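Local coordinates for bilirubin-inducible fluorescent protein UnaG (Anguilla japonica, PDB 4I3B) that binds unconjugated bilirubin inside a fatty-acid-binding-protein-like beta-barrel and, once loaded, emits green fluorescence on excitation, at residues 77-88 / 100-110. Numbering follows the deposited sequence.
Sequences EFPSDRRKGVKS and VQKWDGKETTY. With BLR (3-[5-[(Z)-(4-ethenyl-3-methyl-5-oxidanylidene-pyrrol-2-ylidene)methyl]-2-[[5-[(Z)-(3-ethenyl-4-methyl-5-oxidanylidene-pyrrol-2-ylidene)methyl]-3-(3-hydroxy-3-oxopropyl)-4-methyl-1H-pyrrol-2-yl]methyl]-4-methyl-1H-pyrrol-3-yl]propanoic acid), chain G.
Arg83 lies across the indole face of Trp103 and ends on Gln101 OE1 beside the bilirubin pocket of a fatty-acid-binding-protein-type beta-barrel, where strands 86-93 and 96-103 pair as an antiparallel hairpin; Lys87 N to Lys102 O (2.9 Å) and the return bond set the register. Followed outward, Arg83 CB only grazes Trp103 CD1, and CG lies near the indole NE1. CD sits over the ring face, 3.4 Å from the centroid of the five-membered ring, a CH-pi contact. There the chain bends at chi3, carrying CZ over the six-membered ring, 4.5 Å from its centroid and 5° off the normal: a cation-pi contact made edge-on, the two planes being 86° apart. NE and NH2 hold the Asp81 carboxylate side-on, while NH1 and NH2 both donate to Gln101 OE1 (2.9 Å each) from above its carbonyl plane. A leucine in place of Arg83 would probably leave the Asp81 charge without its mate and Gln101 OE1 with the Tyr110 hydroxyl alone of its three donors here. Asp81 follows Ser80, whose backbone N binds a bilirubin propionate oxygen, O2A, at 2.8 Å. At the other end of the amide, Gln101 NE2 donates to Glu77 OE1 at 2.9 Å, arriving 50° out of the carboxylate plane.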
ATOM      1  N   GLU A  77       6.112   7.428  -8.515  1.00 10.26           N
ATOM      2  CA  GLU A  77       6.350   6.945  -7.164  1.00  9.74           C
ATOM      3  C   GLU A  77       7.782   6.430  -7.056  1.00 10.96           C
ATOM      4  O   GLU A  77       8.350   5.910  -8.012  1.00 11.28           O
ATOM      5  CB  GLU A  77       5.354   5.822  -6.830  1.00 10.48           C
ATOM      6  CG  GLU A  77       5.333   5.412  -5.340  1.00 10.94           C
ATOM      7  CD  GLU A  77       4.279   4.354  -5.022  1.00 10.42           C
ATOM      8  OE1 GLU A  77       3.392   4.083  -5.872  1.00 11.32           O
ATOM      9  OE2 GLU A  77       4.340   3.774  -3.911  1.00 11.43           O
ATOM     10  N   PHE A  78       8.341   6.553  -5.864  1.00 10.14           N
ATOM     11  CA  PHE A  78       9.713   6.156  -5.554  1.00 10.29           C
ATOM     12  C   PHE A  78       9.650   5.269  -4.321  1.00 10.11           C
ATOM     13  O   PHE A  78       9.986   5.679  -3.223  1.00 12.15           O
ATOM     14  CB  PHE A  78      10.573   7.416  -5.340  1.00 11.50           C
ATOM     15  CG  PHE A  78      10.469   8.355  -6.510  1.00 10.39           C
ATOM     16  CD1 PHE A  78      11.220   8.125  -7.652  1.00 12.10           C
ATOM     17  CD2 PHE A  78       9.556   9.396  -6.506  1.00 12.98           C
ATOM     18  CE1 PHE A  78      11.107   8.953  -8.746  1.00 13.95           C
ATOM     19  CE2 PHE A  78       9.422  10.222  -7.595  1.00 12.86           C
ATOM     20  CZ  PHE A  78      10.196  10.009  -8.708  1.00 13.20           C
ATOM     21  N   PRO A  79       9.209   4.018  -4.503  1.00 10.71           N
ATOM     22  CA  PRO A  79       8.921   3.173  -3.340  1.00 10.30           C
ATOM     23  C   PRO A  79      10.170   2.656  -2.627  1.00 11.33           C
ATOM     24  O   PRO A  79      11.281   2.644  -3.161  1.00  9.88           O
ATOM     25  CB  PRO A  79       8.117   2.018  -3.915  1.00 10.91           C
ATOM     26  CG  PRO A  79       8.508   1.987  -5.342  1.00 13.49           C
ATOM     27  CD  PRO A  79       8.837   3.380  -5.774  1.00 13.06           C
ATOM     28  N   SER A  80       9.950   2.175  -1.408  1.00 10.46           N
ATOM     29  CA  SER A  80      11.008   1.692  -0.523  0.91 12.20           C
ATOM     30  C   SER A  80      11.729   0.486  -1.069  1.00 11.92           C
ATOM     31  O   SER A  80      12.848   0.187  -0.622  1.00 12.65           O
ATOM     32  CB  SER A  80      10.418   1.330   0.839  0.91 11.06           C
ATOM     33  OG  SER A  80       9.943   2.483   1.509  0.91 11.48           O
ATOM     34  N   ASP A  81      11.102  -0.225  -2.000  1.00 11.87           N
ATOM     35  CA  ASP A  81      11.733  -1.396  -2.587  1.00 11.52           C
ATOM     36  C   ASP A  81      12.762  -1.029  -3.647  1.00 12.59           C
ATOM     37  O   ASP A  81      13.450  -1.901  -4.177  1.00 14.90           O
ATOM     38  CB  ASP A  81      10.672  -2.299  -3.200  1.00 12.68           C
ATOM     39  CG  ASP A  81       9.775  -1.539  -4.122  1.00 12.40           C
ATOM     40  OD1 ASP A  81      10.289  -1.128  -5.171  1.00 13.73           O
ATOM     41  OD2 ASP A  81       8.586  -1.298  -3.790  1.00 12.44           O
ATOM     42  N   ARG A  82      12.848   0.264  -3.950  0.74 14.09           N
ATOM     43  CA  ARG A  82      13.868   0.862  -4.815  0.74 16.01           C
ATOM     44  C   ARG A  82      13.643   0.681  -6.330  0.74 14.19           C
ATOM     45  O   ARG A  82      14.488   1.065  -7.138  0.74 13.97           O
ATOM     46  CB  ARG A  82      15.275   0.443  -4.365  0.74 18.98           C
ATOM     47  CG  ARG A  82      15.594   0.931  -2.921  0.74 19.65           C
ATOM     48  CD  ARG A  82      17.000   0.685  -2.446  0.74 21.22           C
ATOM     49  NE  ARG A  82      17.073   0.767  -0.986  0.74 21.98           N
ATOM     50  CZ  ARG A  82      18.039   0.218  -0.260  0.74 23.83           C
ATOM     51  NH1 ARG A  82      19.020  -0.454  -0.847  0.74 25.99           N
ATOM     52  NH2 ARG A  82      18.028   0.329   1.053  0.74 24.92           N
ATOM     53  N   ARG A  83      12.488   0.162  -6.729  1.00 11.62           N
ATOM     54  CA  ARG A  83      12.201   0.086  -8.162  1.00 11.37           C
ATOM     55  C   ARG A  83      12.313   1.447  -8.815  1.00 12.11           C
ATOM     56  O   ARG A  83      11.912   2.461  -8.245  1.00 13.71           O
ATOM     57  CB  ARG A  83      10.799  -0.438  -8.422  1.00 11.64           C
ATOM     58  CG  ARG A  83      10.616  -1.956  -8.318  1.00 11.33           C
ATOM     59  CD  ARG A  83       9.150  -2.284  -8.344  1.00 11.16           C
ATOM     60  NE  ARG A  83       8.480  -1.736  -7.170  1.00 11.15           N
ATOM     61  CZ  ARG A  83       7.175  -1.554  -7.028  1.00 10.61           C
ATOM     62  NH1 ARG A  83       6.333  -1.813  -8.038  1.00 12.04           N
ATOM     63  NH2 ARG A  83       6.712  -1.048  -5.886  1.00  9.82           N
ATOM     64  N   LYS A  84      12.809   1.450 -10.043  0.64 14.08           N
ATOM     65  CA  LYS A  84      12.925   2.666 -10.836  0.64 13.85           C
ATOM     66  C   LYS A  84      11.851   2.790 -11.881  0.64 13.49           C
ATOM     67  O   LYS A  84      11.402   1.806 -12.465  0.64 14.17           O
ATOM     68  CB  LYS A  84      14.272   2.704 -11.537  0.64 17.04           C
ATOM     69  CG  LYS A  84      15.397   2.719 -10.589  0.64 21.66           C
ATOM     70  CD  LYS A  84      15.070   3.558  -9.369  0.64 24.48           C
ATOM     71  CE  LYS A  84      16.236   3.536  -8.435  0.64 24.35           C
ATOM     72  NZ  LYS A  84      17.489   3.810  -9.175  0.64 24.44           N
ATOM     73  N   GLY A  85      11.454   4.022 -12.129  1.00 14.03           N
ATOM     74  CA  GLY A  85      10.508   4.295 -13.183  1.00 13.47           C
ATOM     75  C   GLY A  85       9.089   3.890 -12.878  1.00 13.51           C
ATOM     76  O   GLY A  85       8.329   3.583 -13.788  1.00 15.81           O
ATOM     77  N   VAL A  86       8.723   3.883 -11.607  1.00 12.00           N
ATOM     78  CA  VAL A  86       7.383   3.459 -11.233  1.00 11.23           C
ATOM     79  C   VAL A  86       6.357   4.542 -11.527  1.00 10.79           C
ATOM     80  O   VAL A  86       6.492   5.689 -11.058  1.00 11.29           O
ATOM     81  CB  VAL A  86       7.328   3.069  -9.740  1.00 11.10           C
ATOM     82  CG1 VAL A  86       5.923   2.670  -9.365  1.00 11.35           C
ATOM     83  CG2 VAL A  86       8.303   1.934  -9.478  1.00 12.11           C
ATOM     84  N   LYS A  87       5.313   4.150 -12.256  1.00 10.32           N
ATOM     85  CA  LYS A  87       4.188   5.014 -12.548  1.00 10.47           C
ATOM     86  C   LYS A  87       2.997   4.366 -11.886  1.00  9.99           C
ATOM     87  O   LYS A  87       2.735   3.187 -12.103  1.00 10.73           O
ATOM     88  CB  LYS A  87       3.953   5.097 -14.056  1.00 12.60           C
ATOM     89  CG  LYS A  87       5.134   5.674 -14.821  1.00 15.54           C
ATOM     90  CD  LYS A  87       5.312   7.155 -14.538  1.00 20.99           C
ATOM     91  CE  LYS A  87       6.224   7.812 -15.553  1.00 26.28           C
ATOM     92  NZ  LYS A  87       6.213   9.284 -15.402  1.00 28.52           N
ATOM     93  N   SER A  88       2.280   5.138 -11.089  1.00  9.68           N
ATOM     94  CA  SER A  88       1.186   4.616 -10.265  1.00  9.85           C
ATOM     95  C   SER A  88      -0.139   5.307 -10.596  1.00 10.45           C
ATOM     96  O   SER A  88      -0.155   6.468 -11.009  1.00 10.27           O
ATOM     97  CB  SER A  88       1.510   4.842  -8.801  1.00 10.54           C
ATOM     98  OG  SER A  88       2.693   4.119  -8.518  1.00 10.48           O
ATOM     99  N   VAL A 100      -2.523   0.572  -8.965  1.00  7.78           N
ATOM    100  CA  VAL A 100      -1.695  -0.182  -9.918  1.00  8.54           C
ATOM    101  C   VAL A 100      -0.391   0.555 -10.140  1.00  7.92           C
ATOM    102  O   VAL A 100      -0.383   1.769 -10.378  1.00 10.05           O
ATOM    103  CB  VAL A 100      -2.411  -0.403 -11.270  1.00 10.27           C
ATOM    104  CG1 VAL A 100      -1.473  -1.110 -12.295  1.00 12.00           C
ATOM    105  CG2 VAL A 100      -3.696  -1.181 -11.049  1.00 13.02           C
ATOM    106  N   GLN A 101       0.716  -0.187 -10.037  1.00  8.68           N
ATOM    107  CA  GLN A 101       2.046   0.308 -10.358  1.00  9.28           C
ATOM    108  C   GLN A 101       2.576  -0.376 -11.610  1.00  9.12           C
ATOM    109  O   GLN A 101       2.453  -1.608 -11.736  1.00 10.68           O
ATOM    110  CB  GLN A 101       3.002   0.018  -9.200  1.00  9.50           C
ATOM    111  CG  GLN A 101       2.706   0.802  -7.931  1.00  9.06           C
ATOM    112  CD  GLN A 101       3.522   0.319  -6.761  1.00  9.54           C
ATOM    113  OE1 GLN A 101       3.904  -0.850  -6.713  1.00  9.88           O
ATOM    114  NE2 GLN A 101       3.784   1.198  -5.809  1.00  9.71           N
ATOM    115  N   LYS A 102       3.174   0.427 -12.496  1.00  9.89           N
ATOM    116  CA  LYS A 102       3.787  -0.072 -13.717  1.00 10.23           C
ATOM    117  C   LYS A 102       5.231   0.378 -13.781  1.00 10.38           C
ATOM    118  O   LYS A 102       5.535   1.539 -13.512  1.00 11.38           O
ATOM    119  CB  LYS A 102       3.067   0.505 -14.934  1.00 12.09           C
ATOM    120  CG  LYS A 102       1.600   0.103 -14.992  1.00 17.07           C
ATOM    121  CD  LYS A 102       0.869   0.795 -16.128  1.00 21.78           C
ATOM    122  CE  LYS A 102      -0.641   0.746 -15.914  1.00 27.57           C
ATOM    123  NZ  LYS A 102      -1.399   1.720 -16.781  1.00 31.10           N
ATOM    124  N   TRP A 103       6.139  -0.536 -14.133  1.00 11.27           N
ATOM    125  CA  TRP A 103       7.555  -0.215 -14.175  1.00 11.95           C
ATOM    126  C   TRP A 103       8.224  -1.298 -14.975  1.00 13.73           C
ATOM    127  O   TRP A 103       7.851  -2.462 -14.875  1.00 13.17           O
ATOM    128  CB  TRP A 103       8.163  -0.140 -12.754  1.00 11.55           C
ATOM    129  CG  TRP A 103       8.501  -1.484 -12.158  1.00 10.94           C
ATOM    130  CD1 TRP A 103       9.737  -2.039 -12.042  1.00 11.95           C
ATOM    131  CD2 TRP A 103       7.583  -2.451 -11.630  1.00 10.59           C
ATOM    132  NE1 TRP A 103       9.651  -3.297 -11.479  1.00 12.75           N
ATOM    133  CE2 TRP A 103       8.337  -3.578 -11.240  1.00 11.24           C
ATOM    134  CE3 TRP A 103       6.200  -2.487 -11.473  1.00 11.54           C
ATOM    135  CZ2 TRP A 103       7.754  -4.703 -10.682  1.00 12.09           C
ATOM    136  CZ3 TRP A 103       5.620  -3.610 -10.929  1.00 12.64           C
ATOM    137  CH2 TRP A 103       6.404  -4.699 -10.511  1.00 11.82           C
ATOM    138  N   ASP A 104       9.168  -0.917 -15.827  1.00 15.20           N
ATOM    139  CA  ASP A 104       9.955  -1.895 -16.578  1.00 16.56           C
ATOM    140  C   ASP A 104       9.084  -2.938 -17.301  1.00 18.05           C
ATOM    141  O   ASP A 104       9.444  -4.107 -17.383  1.00 19.49           O
ATOM    142  CB  ASP A 104      10.926  -2.608 -15.630  1.00 20.50           C
ATOM    143  CG  ASP A 104      11.996  -3.411 -16.363  1.00 25.47           C
ATOM    144  OD1 ASP A 104      12.406  -3.014 -17.483  1.00 28.18           O
ATOM    145  OD2 ASP A 104      12.432  -4.441 -15.799  1.00 27.92           O
ATOM    146  N   GLY A 105       7.933  -2.518 -17.807  1.00 17.53           N
ATOM    147  CA  GLY A 105       7.051  -3.431 -18.526  1.00 17.89           C
ATOM    148  C   GLY A 105       6.256  -4.403 -17.645  1.00 17.15           C
ATOM    149  O   GLY A 105       5.530  -5.271 -18.149  1.00 19.85           O
ATOM    150  N   LYS A 106       6.398  -4.279 -16.329  1.00 15.21           N
ATOM    151  CA  LYS A 106       5.700  -5.107 -15.370  1.00 13.82           C
ATOM    152  C   LYS A 106       4.560  -4.308 -14.701  1.00 12.35           C
ATOM    153  O   LYS A 106       4.527  -3.086 -14.780  1.00 13.48           O
ATOM    154  CB  LYS A 106       6.685  -5.558 -14.289  1.00 14.05           C
ATOM    155  CG  LYS A 106       7.852  -6.351 -14.844  1.00 18.58           C
ATOM    156  CD  LYS A 106       8.916  -6.515 -13.782  1.00 21.57           C
ATOM    157  CE  LYS A 106      10.120  -7.265 -14.306  1.00 27.07           C
ATOM    158  NZ  LYS A 106      11.244  -7.289 -13.325  1.00 30.91           N
ATOM    159  N   GLU A 107       3.603  -5.005 -14.102  0.54 12.62           N
ATOM    160  CA  GLU A 107       2.546  -4.358 -13.329  0.54 12.40           C
ATOM    161  C   GLU A 107       2.328  -5.137 -12.044  0.54 11.06           C
ATOM    162  O   GLU A 107       2.579  -6.338 -11.998  0.54 11.40           O
ATOM    163  CB  GLU A 107       1.236  -4.219 -14.138  0.54 15.03           C
ATOM    164  CG  GLU A 107       1.439  -3.490 -15.465  0.54 19.58           C
ATOM    165  CD  GLU A 107       0.155  -2.955 -16.126  0.54 22.58           C
ATOM    166  OE1 GLU A 107      -0.864  -2.699 -15.434  0.54 23.75           O
ATOM    167  OE2 GLU A 107       0.177  -2.775 -17.366  0.54 24.57           O
ATOM    168  N   THR A 108       1.901  -4.423 -11.009  1.00  9.07           N
ATOM    169  CA  THR A 108       1.481  -5.041  -9.763  1.00  9.46           C
ATOM    170  C   THR A 108       0.266  -4.263  -9.239  1.00  9.02           C
ATOM    171  O   THR A 108       0.120  -3.073  -9.513  1.00  9.92           O
ATOM    172  CB  THR A 108       2.641  -5.099  -8.722  1.00 10.05           C
ATOM    173  OG1 THR A 108       2.207  -5.878  -7.612  1.00 10.28           O
ATOM    174  CG2 THR A 108       3.103  -3.733  -8.253  1.00 10.98           C
ATOM    175  N   THR A 109      -0.609  -4.940  -8.498  1.00  8.44           N
ATOM    176  CA  THR A 109      -1.860  -4.355  -8.064  0.72  8.47           C
ATOM    177  C   THR A 109      -2.084  -4.531  -6.557  1.00  7.95           C
ATOM    178  O   THR A 109      -1.761  -5.582  -5.987  1.00 10.17           O
ATOM    179  CB  THR A 109      -3.012  -4.996  -8.873  0.72 10.82           C
ATOM    180  OG1 THR A 109      -2.721  -4.868 -10.272  0.72 13.39           O
ATOM    181  CG2 THR A 109      -4.364  -4.342  -8.569  0.72 12.90           C
ATOM    182  N   TYR A 110      -2.655  -3.512  -5.947  1.00  7.81           N
ATOM    183  CA  TYR A 110      -3.099  -3.550  -4.554  1.00  7.73           C
ATOM    184  C   TYR A 110      -4.576  -3.234  -4.532  1.00  8.63           C
ATOM    185  O   TYR A 110      -4.985  -2.200  -5.040  1.00 10.24           O
ATOM    186  CB  TYR A 110      -2.376  -2.500  -3.719  1.00  9.60           C
ATOM    187  CG  TYR A 110      -0.903  -2.438  -3.891  1.00  8.78           C
ATOM    188  CD1 TYR A 110      -0.340  -1.882  -5.044  1.00  9.50           C
ATOM    189  CD2 TYR A 110      -0.041  -2.929  -2.906  1.00 11.11           C
ATOM    190  CE1 TYR A 110       1.026  -1.826  -5.205  1.00  9.88           C
ATOM    191  CE2 TYR A 110       1.320  -2.864  -3.066  1.00 10.98           C
ATOM    192  CZ  TYR A 110       1.862  -2.302  -4.197  1.00 10.37           C
ATOM    193  OH  TYR A 110       3.230  -2.248  -4.322  1.00 11.23           O
TER
HETATM  194  CHA BLR G 201       2.786   0.339   3.252  1.00  9.07           C
HETATM  195  NA  BLR G 201       0.995   1.655   2.045  1.00  9.01           N
HETATM  196  C1A BLR G 201       2.305   1.465   2.354  1.00  8.94           C
HETATM  197  C2A BLR G 201       3.075   2.363   1.632  1.00  8.73           C
HETATM  198  C3A BLR G 201       2.187   3.104   0.852  1.00  8.64           C
HETATM  199  C4A BLR G 201       0.904   2.650   1.131  1.00  9.52           C
HETATM  200  CMA BLR G 201       2.540   4.209  -0.098  1.00 10.59           C
HETATM  201  CAA BLR G 201       4.563   2.506   1.703  1.00 10.02           C
HETATM  202  CBA BLR G 201       5.259   1.890   0.555  1.00 10.91           C
HETATM  203  CGA BLR G 201       6.735   2.058   0.595  1.00 11.26           C
HETATM  204  O1A BLR G 201       7.347   2.222   1.690  1.00 11.02           O
HETATM  205  O2A BLR G 201       7.338   2.065  -0.538  1.00 12.11           O
HETATM  206  CHB BLR G 201      -0.320   3.196   0.521  1.00  9.98           C
HETATM  207  NB  BLR G 201      -2.021   2.326   2.063  1.00 10.08           N
HETATM  208  C1B BLR G 201      -1.622   3.072   0.932  1.00 10.26           C
HETATM  209  C2B BLR G 201      -2.773   3.606   0.322  1.00  8.31           C
HETATM  210  C3B BLR G 201      -3.834   3.291   0.972  1.00  9.89           C
HETATM  211  C4B BLR G 201      -3.534   2.403   2.169  1.00 10.56           C
HETATM  212  CMB BLR G 201      -2.709   4.458  -0.930  1.00 10.51           C
HETATM  213  OB  BLR G 201      -4.183   1.890   3.013  1.00 10.48           O
HETATM  214  CAB BLR G 201      -5.235   3.677   0.667  1.00 11.29           C
HETATM  215  CBB BLR G 201      -6.321   3.291   1.403  1.00 11.78           C
HETATM  216  NC  BLR G 201       7.778  -1.364   3.518  1.00 11.07           N
HETATM  217  C1C BLR G 201       9.208  -1.326   4.081  1.00 12.05           C
HETATM  218  C2C BLR G 201       9.979  -1.837   2.913  1.00 11.26           C
HETATM  219  C3C BLR G 201       9.216  -2.096   1.907  1.00  9.08           C
HETATM  220  C4C BLR G 201       7.881  -1.836   2.161  1.00 10.58           C
HETATM  221  CMC BLR G 201      11.464  -1.945   3.000  1.00 12.81           C
HETATM  222  OC  BLR G 201       9.524  -0.998   5.190  1.00 14.02           O
HETATM  223  CAC BLR G 201       9.649  -2.570   0.580  1.00 10.60           C
HETATM  224  CBC BLR G 201      10.658  -3.459   0.406  1.00 11.63           C
HETATM  225  CHD BLR G 201       6.810  -1.983   1.343  1.00  9.10           C
HETATM  226  ND  BLR G 201       4.933  -0.771   2.592  1.00  9.01           N
HETATM  227  C1D BLR G 201       5.436  -1.520   1.593  1.00  9.53           C
HETATM  228  C2D BLR G 201       4.312  -1.831   0.686  1.00  7.22           C
HETATM  229  C3D BLR G 201       3.176  -1.255   1.194  1.00  8.66           C
HETATM  230  C4D BLR G 201       3.532  -0.525   2.423  1.00  8.40           C
HETATM  231  CMD BLR G 201       4.471  -2.667  -0.540  1.00  9.62           C
HETATM  232  CAD BLR G 201       1.815  -1.311   0.554  1.00  8.55           C
HETATM  233  CBD BLR G 201       0.954  -2.361   1.228  1.00  9.06           C
HETATM  234  CGD BLR G 201       0.319  -1.820   2.457  1.00  9.44           C
HETATM  235  O1D BLR G 201       0.540  -2.379   3.546  1.00  9.49           O
HETATM  236  O2D BLR G 201      -0.463  -0.842   2.415  1.00  9.44           O
HETATM  237  O   HOH W   1       9.829   1.819 -16.315  0.86 22.48           O
HETATM  238  O   HOH W   2       0.128   2.670 -13.107  0.75 11.81           O